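Long-range contacts in quinonprotein alcohol dehydrogenase-like protein (Bacteroides thetaiotaomicron VPI-5482, PDB 4R5O), which is of unknown function, joins an immunoglobulin-like beta-sandwich domain to a seven-bladed beta-propeller, and binds calcium ions: residues H14-V18 and I81-K87; H166-V170 and I208-L213; N179-V183 and S212-V216; D240-D244 and K320-H324. All blocks are in the same frame, centred on the assembly; numbering follows the deposited sequence.

Contact 1: H14-V18 and I81-K87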
loop_
_atom_site.group_PDB
_atom_site.type_symbol
_atom_site.label_atom_id
_atom_site.label_comp_id
_atom_site.label_asym_id
_atom_site.label_seq_id
_atom_site.Cartn_x
_atom_site.Cartn_y
_atom_site.Cartn_z
ATOM N N HIS A 14 -8.687 2.967 51.500
ATOM C CA HIS A 14 -9.836 2.129 51.236
ATOM C C HIS A 14 -10.071 1.968 49.737
ATOM O O HIS A 14 -10.763 1.019 49.345
ATOM C CB HIS A 14 -11.075 2.710 51.915
ATOM C CG HIS A 14 -10.967 2.799 53.410
ATOM N ND1 HIS A 14 -10.645 3.990 54.041
ATOM C CD2 HIS A 14 -11.106 1.829 54.347
ATOM C CE1 HIS A 14 -10.623 3.714 55.335
ATOM N NE2 HIS A 14 -10.887 2.425 55.565
ATOM N N TYR A 15 -9.439 2.835 48.887
ATOM C CA TYR A 15 -9.529 2.690 47.433
ATOM C C TYR A 15 -8.741 1.416 47.012
ATOM O O TYR A 15 -7.983 0.880 47.830
ATOM C CB TYR A 15 -9.054 3.946 46.676
ATOM C CG TYR A 15 -7.646 4.414 46.960
ATOM C CD1 TYR A 15 -6.548 3.775 46.389
ATOM C CD2 TYR A 15 -7.413 5.589 47.673
ATOM C CE1 TYR A 15 -5.245 4.207 46.641
ATOM C CE2 TYR A 15 -6.117 6.059 47.892
ATOM C CZ TYR A 15 -5.034 5.358 47.382
ATOM O OH TYR A 15 -3.753 5.813 47.582
ATOM N N PRO A 16 -8.922 0.874 45.778
ATOM C CA PRO A 16 -8.246 -0.389 45.436
ATOM C C PRO A 16 -6.718 -0.324 45.601
ATOM O O PRO A 16 -6.080 0.630 45.156
ATOM C CB PRO A 16 -8.627 -0.592 43.971
ATOM C CG PRO A 16 -9.932 0.089 43.836
ATOM C CD PRO A 16 -9.807 1.313 44.676
ATOM N N ASN A 17 -6.154 -1.340 46.278
ATOM C CA ASN A 17 -4.716 -1.516 46.521
ATOM C C ASN A 17 -4.204 -2.698 45.694
ATOM O O ASN A 17 -4.426 -3.855 46.057
ATOM C CB ASN A 17 -4.413 -1.711 48.019
ATOM C CG ASN A 17 -4.742 -0.520 48.884
ATOM O OD1 ASN A 17 -4.290 0.602 48.638
ATOM N ND2 ASN A 17 -5.454 -0.750 49.973
ATOM N N VAL A 18 -3.566 -2.389 44.556
ATOM C CA VAL A 18 -2.998 -3.332 43.597
ATOM C C VAL A 18 -1.612 -3.781 44.107
ATOM O O VAL A 18 -0.773 -2.935 44.388
ATOM C CB VAL A 18 -2.941 -2.646 42.206
ATOM C CG1 VAL A 18 -2.115 -3.437 41.201
ATOM C CG2 VAL A 18 -4.335 -2.423 41.670
ATOM N N ILE A 81 -9.485 0.804 38.182
ATOM C CA ILE A 81 -10.126 -0.040 39.201
ATOM C C ILE A 81 -10.793 0.906 40.184
ATOM O O ILE A 81 -10.128 1.785 40.737
ATOM C CB ILE A 81 -9.156 -1.042 39.877
ATOM C CG1 ILE A 81 -8.243 -1.716 38.828
ATOM C CG2 ILE A 81 -9.947 -2.052 40.739
ATOM C CD1 ILE A 81 -7.154 -2.517 39.354
ATOM N N LYS A 82 -12.113 0.743 40.352
ATOM C CA LYS A 82 -13.008 1.596 41.139
ATOM C C LYS A 82 -13.733 0.821 42.250
ATOM O O LYS A 82 -14.131 -0.317 42.030
ATOM C CB LYS A 82 -14.032 2.153 40.123
ATOM C CG LYS A 82 -15.109 3.112 40.597
ATOM C CD LYS A 82 -15.935 3.547 39.376
ATOM C CE LYS A 82 -17.094 4.462 39.694
ATOM N NZ LYS A 82 -17.830 4.854 38.460
ATOM N N ASN A 83 -13.922 1.442 43.429
ATOM C CA ASN A 83 -14.738 0.901 44.538
ATOM C C ASN A 83 -15.433 2.090 45.222
ATOM O O ASN A 83 -15.179 3.232 44.845
ATOM C CB ASN A 83 -13.944 0.024 45.539
ATOM C CG ASN A 83 -12.930 0.708 46.428
ATOM O OD1 ASN A 83 -12.762 1.933 46.438
ATOM N ND2 ASN A 83 -12.228 -0.090 47.218
ATOM N N LYS A 84 -16.278 1.830 46.226
ATOM C CA LYS A 84 -17.081 2.825 46.946
ATOM C C LYS A 84 -16.231 4.034 47.418
ATOM O O LYS A 84 -16.711 5.170 47.365
ATOM C CB LYS A 84 -17.756 2.150 48.160
ATOM C CG LYS A 84 -18.838 2.985 48.841
ATOM C CD LYS A 84 -19.466 2.261 50.028
ATOM C CE LYS A 84 -20.484 3.132 50.732
ATOM N NZ LYS A 84 -21.164 2.419 51.847
ATOM N N TYR A 85 -14.960 3.789 47.788
ATOM C CA TYR A 85 -14.053 4.763 48.387
ATOM C C TYR A 85 -13.124 5.488 47.395
ATOM O O TYR A 85 -12.635 6.572 47.729
ATOM C CB TYR A 85 -13.177 4.060 49.416
ATOM C CG TYR A 85 -13.998 3.371 50.485
ATOM C CD1 TYR A 85 -14.538 4.089 51.547
ATOM C CD2 TYR A 85 -14.225 1.999 50.443
ATOM C CE1 TYR A 85 -15.316 3.468 52.521
ATOM C CE2 TYR A 85 -14.982 1.361 51.427
ATOM C CZ TYR A 85 -15.527 2.101 52.465
ATOM O OH TYR A 85 -16.281 1.485 53.439
ATOM N N GLY A 86 -12.891 4.933 46.218
ATOM C CA GLY A 86 -12.030 5.596 45.251
ATOM C C GLY A 86 -11.799 4.857 43.955
ATOM O O GLY A 86 -12.276 3.738 43.759
ATOM N N LYS A 87 -11.025 5.498 43.083
ATOM C CA LYS A 87 -10.665 5.076 41.740
ATOM C C LYS A 87 -9.145 5.121 41.552
ATOM O O LYS A 87 -8.499 6.099 41.941
ATOM C CB LYS A 87 -11.373 6.042 40.771
ATOM C CG LYS A 87 -11.186 5.814 39.300
ATOM C CD LYS A 87 -12.052 6.713 38.433
ATOM C CE LYS A 87 -11.551 8.117 38.241
ATOM N NZ LYS A 87 -12.405 8.882 37.291
#
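The amide of N83 extends from the end of a beta hairpin to the backbone of H14, N83 ND2 lying 2.8 Å from H14 O. The bond is nearly straight (161° at the hydrogen) and lies in the carbonyl plane, and H14 O meets the carboxamide close to the plane of that group. Next to it, H14 CB sits over one face of the Y85 ring, 3.7 Å from the ring centroid in a CH-pi contact, while the imidazole beyond meets the phenol only obliquely. Y15 CB rests on the backbone of the turn, 3.7 Å from G86 CA. P16 packs on the strand, with P16 CG 3.8 Å from I81 CG2 and P16 CD near both N83 OD1 and G86 O. V18 CG2 then meets I81 CD1 at 3.6 Å, extending the apolar patch.

What positions N83 is the turn it opens, a type I beta turn running to G86 and closed by backbone bonds between those two residues in both directions. With CG set between the backbone N and the carbonyl carbon (chi1 69°), the side chain folds back over the turn: OD1 takes weak bonds from the N-H groups of Y85 and G86, leaving ND2 to face H14.

Outside this shell, N44 bonds through its side chain to Y15 O and N17 N, and N17 pairs by backbone with L43. H14-V18 thus lies over the hairpin of strands 74-83 and 86-97 in the immunoglobulin-like sandwich, with P16 touching V88 and V18 touching M90 of strand 86-97.

Contact 2: H166-V170 and I208-L213; sequences HFYIV and IDLKSL
F167, which with H166 faces A181 in a classic beta bulge, turns its ring toward I208, at the end of strand 204-209, and toward L210 and L213 in the turn after it. I208 CD1 lies over one ring face, 3.9 Å from the centroid of the F167 ring and 21° off the normal, a CH-pi contact. Farther round, L210 CD2 approaches F167 CZ at 3.7 Å and L213 CD2 approaches F167 CE2 at 3.6 Å, both obliquely. With CG anti to the backbone N (chi1 -170°), the ring is carried out to these methyl groups. With an alanine in place of F167, the methyl groups of I208, L210 and L213 would probably lose their shared aromatic partner and a gap would open between the two propeller blades. Y168 points the other way, and I169 resumes the contact: I169 CD1 packs 3.6 Å from L213 CD2 and also lies by L210 O.

The turn that presents L210 and L213 is shaped by D209, whose OD1 accepts from K211 N nearly along the C-O axis, an Asx turn, and from S212 N above the carboxylate plane. No hydrogen bond spans the segments and every touching residue is buried, which points to a contact driven by burial of hydrocarbon and not by polar pairing.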
loop_
_atom_site.group_PDB
_atom_site.type_symbol
_atom_site.label_atom_id
_atom_site.label_comp_id
_atom_site.label_asym_id
_atom_site.label_seq_id
_atom_site.Cartn_x
_atom_site.Cartn_y
_atom_site.Cartn_z
ATOM N N HIS A 166 -6.855 13.492 1.243
ATOM C CA HIS A 166 -6.666 12.693 0.023
ATOM C C HIS A 166 -5.252 12.109 -0.024
ATOM O O HIS A 166 -5.045 11.014 -0.537
ATOM C CB HIS A 166 -6.934 13.523 -1.231
ATOM C CG HIS A 166 -8.252 14.213 -1.192
ATOM N ND1 HIS A 166 -8.351 15.562 -0.867
ATOM C CD2 HIS A 166 -9.492 13.704 -1.343
ATOM C CE1 HIS A 166 -9.639 15.845 -0.908
ATOM N NE2 HIS A 166 -10.369 14.756 -1.179
ATOM N N PHE A 167 -4.292 12.830 0.535
ATOM C CA PHE A 167 -2.903 12.411 0.498
ATOM C C PHE A 167 -2.444 11.994 1.890
ATOM O O PHE A 167 -2.619 12.737 2.851
ATOM C CB PHE A 167 -2.044 13.564 -0.054
ATOM C CG PHE A 167 -0.623 13.181 -0.356
ATOM C CD1 PHE A 167 -0.270 12.705 -1.614
ATOM C CD2 PHE A 167 0.368 13.310 0.611
ATOM C CE1 PHE A 167 1.045 12.344 -1.892
ATOM C CE2 PHE A 167 1.678 12.926 0.339
ATOM C CZ PHE A 167 2.009 12.454 -0.914
ATOM N N TYR A 168 -1.861 10.809 1.989
ATOM C CA TYR A 168 -1.395 10.207 3.237
ATOM C C TYR A 168 0.063 9.770 3.157
ATOM O O TYR A 168 0.481 9.236 2.130
ATOM C CB TYR A 168 -2.260 8.976 3.572
ATOM C CG TYR A 168 -3.732 9.271 3.809
ATOM C CD1 TYR A 168 -4.608 9.445 2.744
ATOM C CD2 TYR A 168 -4.272 9.235 5.094
ATOM C CE1 TYR A 168 -5.958 9.696 2.956
ATOM C CE2 TYR A 168 -5.621 9.494 5.319
ATOM C CZ TYR A 168 -6.463 9.710 4.248
ATOM O OH TYR A 168 -7.802 9.925 4.493
ATOM N N ILE A 169 0.828 9.986 4.251
ATOM C CA ILE A 169 2.197 9.508 4.403
ATOM C C ILE A 169 2.166 8.475 5.518
ATOM O O ILE A 169 1.774 8.779 6.655
ATOM C CB ILE A 169 3.284 10.588 4.635
ATOM C CG1 ILE A 169 3.161 11.784 3.678
ATOM C CG2 ILE A 169 4.708 9.936 4.611
ATOM C CD1 ILE A 169 4.084 12.922 4.034
ATOM N N VAL A 170 2.522 7.239 5.154
ATOM C CA VAL A 170 2.567 6.048 6.007
ATOM C C VAL A 170 3.993 5.532 5.974
ATOM O O VAL A 170 4.554 5.422 4.888
ATOM C CB VAL A 170 1.519 4.982 5.537
ATOM C CG1 VAL A 170 1.626 3.683 6.338
ATOM C CG2 VAL A 170 0.091 5.536 5.582
ATOM N N ILE A 208 2.922 18.855 -4.829
ATOM C CA ILE A 208 2.693 18.692 -3.391
ATOM C C ILE A 208 4.076 18.629 -2.681
ATOM O O ILE A 208 5.009 17.990 -3.177
ATOM C CB ILE A 208 1.777 17.451 -3.058
ATOM C CG1 ILE A 208 1.442 17.381 -1.527
ATOM C CG2 ILE A 208 2.318 16.108 -3.622
ATOM C CD1 ILE A 208 0.195 16.637 -1.157
ATOM N N ASP A 209 4.208 19.363 -1.560
ATOM C CA ASP A 209 5.409 19.338 -0.710
ATOM C C ASP A 209 5.275 18.126 0.188
ATOM O O ASP A 209 4.291 18.027 0.913
ATOM C CB ASP A 209 5.549 20.664 0.070
ATOM C CG ASP A 209 6.805 20.804 0.913
ATOM O OD1 ASP A 209 7.036 19.943 1.795
ATOM O OD2 ASP A 209 7.495 21.825 0.770
ATOM N N LEU A 210 6.205 17.179 0.121
ATOM C CA LEU A 210 6.090 15.913 0.869
ATOM C C LEU A 210 6.371 16.082 2.401
ATOM O O LEU A 210 6.218 15.109 3.142
ATOM C CB LEU A 210 7.034 14.848 0.281
ATOM C CG LEU A 210 6.733 14.453 -1.180
ATOM C CD1 LEU A 210 7.707 13.441 -1.694
ATOM C CD2 LEU A 210 5.321 13.932 -1.348
ATOM N N LYS A 211 6.654 17.313 2.881
ATOM C CA LYS A 211 6.865 17.568 4.309
ATOM C C LYS A 211 5.667 18.341 4.879
ATOM O O LYS A 211 4.989 17.825 5.789
ATOM C CB LYS A 211 8.185 18.322 4.571
ATOM C CG LYS A 211 9.437 17.750 3.838
ATOM C CD LYS A 211 9.774 16.261 4.141
ATOM C CE LYS A 211 10.980 15.783 3.353
ATOM N NZ LYS A 211 11.246 14.334 3.563
ATOM N N SER A 212 5.356 19.529 4.305
ATOM C CA SER A 212 4.234 20.369 4.776
ATOM C C SER A 212 2.878 19.879 4.263
ATOM O O SER A 212 1.868 20.147 4.901
ATOM C CB SER A 212 4.426 21.817 4.342
ATOM O OG SER A 212 4.456 21.935 2.932
ATOM N N LEU A 213 2.863 19.229 3.088
ATOM C CA LEU A 213 1.727 18.659 2.366
ATOM C C LEU A 213 0.857 19.792 1.750
ATOM O O LEU A 213 -0.293 19.550 1.365
ATOM C CB LEU A 213 0.872 17.693 3.219
ATOM C CG LEU A 213 1.591 16.427 3.717
ATOM C CD1 LEU A 213 0.615 15.463 4.323
ATOM C CD2 LEU A 213 2.287 15.699 2.570
#

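Contact 3: N179-V183 and S212-V216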
loop_
_atom_site.group_PDB
_atom_site.type_symbol
_atom_site.label_atom_id
_atom_site.label_comp_id
_atom_site.label_asym_id
_atom_site.label_seq_id
_atom_site.Cartn_x
_atom_site.Cartn_y
_atom_site.Cartn_z
ATOM N N ASN A 179 1.429 11.477 8.430
ATOM C CA ASN A 179 0.688 12.700 8.147
ATOM C C ASN A 179 -0.308 12.473 7.009
ATOM O O ASN A 179 -0.245 11.450 6.323
ATOM C CB ASN A 179 1.706 13.807 7.776
ATOM C CG ASN A 179 1.236 15.222 7.874
ATOM O OD1 ASN A 179 0.129 15.501 8.347
ATOM N ND2 ASN A 179 2.093 16.147 7.436
ATOM N N SER A 180 -1.243 13.416 6.832
ATOM C CA SER A 180 -2.255 13.414 5.770
ATOM C C SER A 180 -2.791 14.835 5.554
ATOM O O SER A 180 -2.663 15.694 6.440
ATOM C CB SER A 180 -3.391 12.444 6.069
ATOM O OG SER A 180 -4.080 12.802 7.252
ATOM N N ALA A 181 -3.344 15.099 4.366
ATOM C CA ALA A 181 -3.862 16.421 4.025
ATOM C C ALA A 181 -4.874 16.363 2.895
ATOM O O ALA A 181 -4.977 15.369 2.178
ATOM C CB ALA A 181 -2.723 17.349 3.621
ATOM N N VAL A 182 -5.618 17.451 2.751
ATOM C CA VAL A 182 -6.617 17.690 1.717
ATOM C C VAL A 182 -5.892 18.155 0.480
ATOM O O VAL A 182 -4.951 18.935 0.597
ATOM C CB VAL A 182 -7.652 18.747 2.227
ATOM C CG1 VAL A 182 -8.671 19.133 1.157
ATOM C CG2 VAL A 182 -8.343 18.292 3.504
ATOM N N VAL A 183 -6.293 17.679 -0.705
ATOM C CA VAL A 183 -5.715 18.119 -1.984
ATOM C C VAL A 183 -6.906 18.544 -2.842
ATOM O O VAL A 183 -7.126 19.736 -3.063
ATOM C CB VAL A 183 -4.790 17.068 -2.663
ATOM C CG1 VAL A 183 -4.169 17.628 -3.939
ATOM C CG2 VAL A 183 -3.704 16.577 -1.712
ATOM N N SER A 212 5.356 19.529 4.305
ATOM C CA SER A 212 4.234 20.369 4.776
ATOM C C SER A 212 2.878 19.879 4.263
ATOM O O SER A 212 1.868 20.147 4.901
ATOM C CB SER A 212 4.426 21.817 4.342
ATOM O OG SER A 212 4.456 21.935 2.932
ATOM N N LEU A 213 2.863 19.229 3.088
ATOM C CA LEU A 213 1.727 18.659 2.366
ATOM C C LEU A 213 0.857 19.792 1.750
ATOM O O LEU A 213 -0.293 19.550 1.365
ATOM C CB LEU A 213 0.872 17.693 3.219
ATOM C CG LEU A 213 1.591 16.427 3.717
ATOM C CD1 LEU A 213 0.615 15.463 4.323
ATOM C CD2 LEU A 213 2.287 15.699 2.570
ATOM N N ASN A 214 1.450 20.992 1.549
ATOM C CA ASN A 214 0.790 22.053 0.803
ATOM C C ASN A 214 0.898 21.718 -0.663
ATOM O O ASN A 214 1.891 21.106 -1.058
ATOM C CB ASN A 214 1.372 23.442 1.121
ATOM C CG ASN A 214 0.957 24.001 2.479
ATOM O OD1 ASN A 214 -0.205 23.890 2.933
ATOM N ND2 ASN A 214 1.877 24.709 3.118
ATOM N N ASN A 215 -0.132 22.047 -1.458
ATOM C CA ASN A 215 -0.111 21.773 -2.892
ATOM C C ASN A 215 -0.371 23.059 -3.657
ATOM O O ASN A 215 -1.013 23.972 -3.149
ATOM C CB ASN A 215 -1.099 20.665 -3.321
ATOM C CG ASN A 215 -2.542 21.050 -3.329
ATOM O OD1 ASN A 215 -3.101 21.470 -4.363
ATOM N ND2 ASN A 215 -3.177 20.883 -2.192
ATOM N N VAL A 216 0.204 23.146 -4.857
ATOM C CA VAL A 216 0.093 24.293 -5.770
ATOM C C VAL A 216 -0.465 23.747 -7.048
ATOM O O VAL A 216 0.073 22.776 -7.577
ATOM C CB VAL A 216 1.438 25.061 -5.975
ATOM C CG1 VAL A 216 1.293 26.185 -6.991
ATOM C CG2 VAL A 216 2.000 25.597 -4.656
HETATM O O HOH W 1 -2.523 19.778 0.022
#
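L213 projects from the turn of one blade of the beta-propeller onto the edge strand 177-181 of the blade before it. Its side chain and that of N179 come from opposite directions: L213 CD1 meets the carboxamide, 3.5 Å from N179 ND2, in a contact that is van der Waals in kind. N179 is extended, its CG anti to the backbone N (chi1 -161°), which carries the amide out toward the leucine, while OD1 accepts a weak bond from S180 N. Two residues along the strand, A181 points toward the leucine as N179 does, and A181 CB packs 3.6 Å from L213 CB, so the leucine lies against both residues.

N215 lays its amide against the side of V183, with both N215 CG and N215 ND2 3.8 Å from V183 CG1, and its OD1 is held by R206 of strand 204-209. No direct hydrogen bond joins the segments, but a water bridges them at this end. It donates to V182 O on one segment and to L213 O on the other, at 2.6 Å each, and accepts from N215 ND2, also at 2.6 Å.

Contact 4: D240-D244 and K320-H324; sequences DTYKD and KGPYH
Aromatic contact dominates where Y242 faces H324. H324 CA sits over the centre of the Y242 ring, 3.7 Å above its plane, and H324 CB continues across the same face, 3.9 Å from the centroid of the Y242 ring and 18° off the normal, as a CH-pi contact. From there the imidazole turns its edge toward the phenol face: the planes stand at 74° and the centroids of the Y242 and H324 rings are 5.7 Å apart, an offset edge-to-face pair. Y242 presents its face in this way with CG in the crowded position between backbone N and carbonyl carbon (chi1 64°). At the rim of the ring, near its plane, P322 O approaches Y242 CD1 at 4.1 Å. Replacing Y242 by an alanine would probably strip H324 CA and CB of the ring face they rest on, leaving the imidazole with Y227 but without this edge-to-face partner.

The polar part is looser. K320 runs out extended and bends only at its last torsion, which brings NZ near Y242 O, but the angle is too poor to count as a hydrogen bond. A weak bond ties the same NZ to G321 O. H324 ND1, the imidazole atom nearest Y242, is hydrogen-bonded to Y227 OH, which would limit rotation of the ring.

Both segments are loops on the propeller surface. D240-D244 joins strands 235-239 and 246-252 within one sheet, with D240 salt-bridged to K249; K320-H324 belongs to the link from strand 309-314 to strand 332-333, and K277 bonds to H324 O and touches Y242.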
loop_
_atom_site.group_PDB
_atom_site.type_symbol
_atom_site.label_atom_id
_atom_site.label_comp_id
_atom_site.label_asym_id
_atom_site.label_seq_id
_atom_site.Cartn_x
_atom_site.Cartn_y
_atom_site.Cartn_z
ATOM N N ASP A 240 -1.448 9.419 -19.928
ATOM C CA ASP A 240 -2.600 10.214 -19.549
ATOM C C ASP A 240 -3.874 9.746 -20.250
ATOM O O ASP A 240 -4.828 10.519 -20.339
ATOM C CB ASP A 240 -2.329 11.699 -19.877
ATOM C CG ASP A 240 -1.896 12.044 -21.303
ATOM O OD1 ASP A 240 -2.258 11.298 -22.237
ATOM O OD2 ASP A 240 -1.254 13.100 -21.487
ATOM N N THR A 241 -3.920 8.476 -20.685
ATOM C CA THR A 241 -5.087 7.962 -21.380
ATOM C C THR A 241 -5.483 6.559 -20.880
ATOM O O THR A 241 -4.620 5.773 -20.486
ATOM C CB THR A 241 -4.812 7.935 -22.869
ATOM O OG1 THR A 241 -6.022 7.627 -23.528
ATOM C CG2 THR A 241 -3.708 6.956 -23.265
ATOM N N TYR A 242 -6.795 6.260 -20.915
ATOM C CA TYR A 242 -7.329 4.954 -20.537
ATOM C C TYR A 242 -8.179 4.374 -21.671
ATOM O O TYR A 242 -8.722 3.278 -21.512
ATOM C CB TYR A 242 -8.168 5.034 -19.235
ATOM C CG TYR A 242 -9.420 5.881 -19.330
ATOM C CD1 TYR A 242 -10.630 5.333 -19.758
ATOM C CD2 TYR A 242 -9.405 7.226 -18.976
ATOM C CE1 TYR A 242 -11.779 6.117 -19.880
ATOM C CE2 TYR A 242 -10.552 8.013 -19.073
ATOM C CZ TYR A 242 -11.736 7.457 -19.525
ATOM O OH TYR A 242 -12.852 8.254 -19.610
ATOM N N LYS A 243 -8.330 5.132 -22.789
ATOM C CA LYS A 243 -9.239 4.845 -23.899
ATOM C C LYS A 243 -8.846 5.607 -25.185
ATOM O O LYS A 243 -8.579 4.984 -26.205
ATOM C CB LYS A 243 -10.652 5.276 -23.438
ATOM C CG LYS A 243 -11.796 5.204 -24.448
ATOM C CD LYS A 243 -13.075 5.886 -23.886
ATOM C CE LYS A 243 -12.950 7.385 -23.681
ATOM N NZ LYS A 243 -14.142 7.954 -23.002
ATOM N N ASP A 244 -8.830 6.951 -25.131
ATOM C CA ASP A 244 -8.559 7.831 -26.269
ATOM C C ASP A 244 -7.113 7.760 -26.722
ATOM O O ASP A 244 -6.213 7.556 -25.918
ATOM C CB ASP A 244 -8.902 9.297 -25.921
ATOM C CG ASP A 244 -10.369 9.543 -25.563
ATOM O OD1 ASP A 244 -11.258 8.884 -26.172
ATOM O OD2 ASP A 244 -10.634 10.441 -24.723
ATOM N N LYS A 320 -6.030 -4.771 -20.218
ATOM C CA LYS A 320 -6.646 -3.462 -20.047
ATOM C C LYS A 320 -7.915 -3.576 -19.194
ATOM O O LYS A 320 -8.539 -4.636 -19.141
ATOM C CB LYS A 320 -6.974 -2.932 -21.479
ATOM C CG LYS A 320 -7.939 -1.766 -21.614
ATOM C CD LYS A 320 -8.269 -1.404 -23.057
ATOM C CE LYS A 320 -9.347 -0.335 -23.206
ATOM N NZ LYS A 320 -9.089 0.941 -22.502
ATOM N N GLY A 321 -8.264 -2.476 -18.532
ATOM C CA GLY A 321 -9.515 -2.274 -17.804
ATOM C C GLY A 321 -10.392 -1.366 -18.669
ATOM O O GLY A 321 -9.852 -0.582 -19.467
ATOM N N PRO A 322 -11.747 -1.421 -18.603
ATOM C CA PRO A 322 -12.539 -0.571 -19.532
ATOM C C PRO A 322 -12.711 0.899 -19.069
ATOM O O PRO A 322 -12.692 1.808 -19.908
ATOM C CB PRO A 322 -13.904 -1.262 -19.581
ATOM C CG PRO A 322 -13.973 -2.109 -18.344
ATOM C CD PRO A 322 -12.603 -2.294 -17.769
ATOM N N TYR A 323 -12.866 1.124 -17.747
ATOM C CA TYR A 323 -13.182 2.411 -17.134
ATOM C C TYR A 323 -11.956 3.240 -16.712
ATOM O O TYR A 323 -10.848 2.716 -16.606
ATOM C CB TYR A 323 -14.017 2.137 -15.872
ATOM C CG TYR A 323 -14.939 0.934 -15.970
ATOM C CD1 TYR A 323 -16.102 0.980 -16.736
ATOM C CD2 TYR A 323 -14.692 -0.220 -15.227
ATOM C CE1 TYR A 323 -16.969 -0.115 -16.805
ATOM C CE2 TYR A 323 -15.569 -1.308 -15.261
ATOM C CZ TYR A 323 -16.705 -1.255 -16.058
ATOM O OH TYR A 323 -17.574 -2.325 -16.105
ATOM N N HIS A 324 -12.193 4.543 -16.428
ATOM C CA HIS A 324 -11.228 5.528 -15.899
ATOM C C HIS A 324 -10.699 5.083 -14.537
ATOM O O HIS A 324 -9.590 5.465 -14.140
ATOM C CB HIS A 324 -11.917 6.918 -15.779
ATOM C CG HIS A 324 -11.263 7.874 -14.806
ATOM N ND1 HIS A 324 -10.183 8.664 -15.171
ATOM C CD2 HIS A 324 -11.547 8.115 -13.500
ATOM C CE1 HIS A 324 -9.844 9.346 -14.081
ATOM N NE2 HIS A 324 -10.634 9.051 -13.050
#

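Overall arrangement
Along the chain, contact 1 closes before the others open and stands apart in the N-terminal immunoglobulin-like sandwich, its centre about 47 Å from that of contact 2 and about 65 Å from that of contact 4. Contacts 2 and 3 are one neighbourhood: their centres are about 5 Å apart, both use L213, and both join the sheet holding strands 167-171 and 177-181 to the sheet holding strands 204-209 and 215-220. Contact 2 supplies the buried part of this blade-to-blade junction and contact 3 its more exposed margin. Contact 4 comes last, about 27 Å from both between centres, tying two surface loops of the propeller. None of the four bridges the two domains.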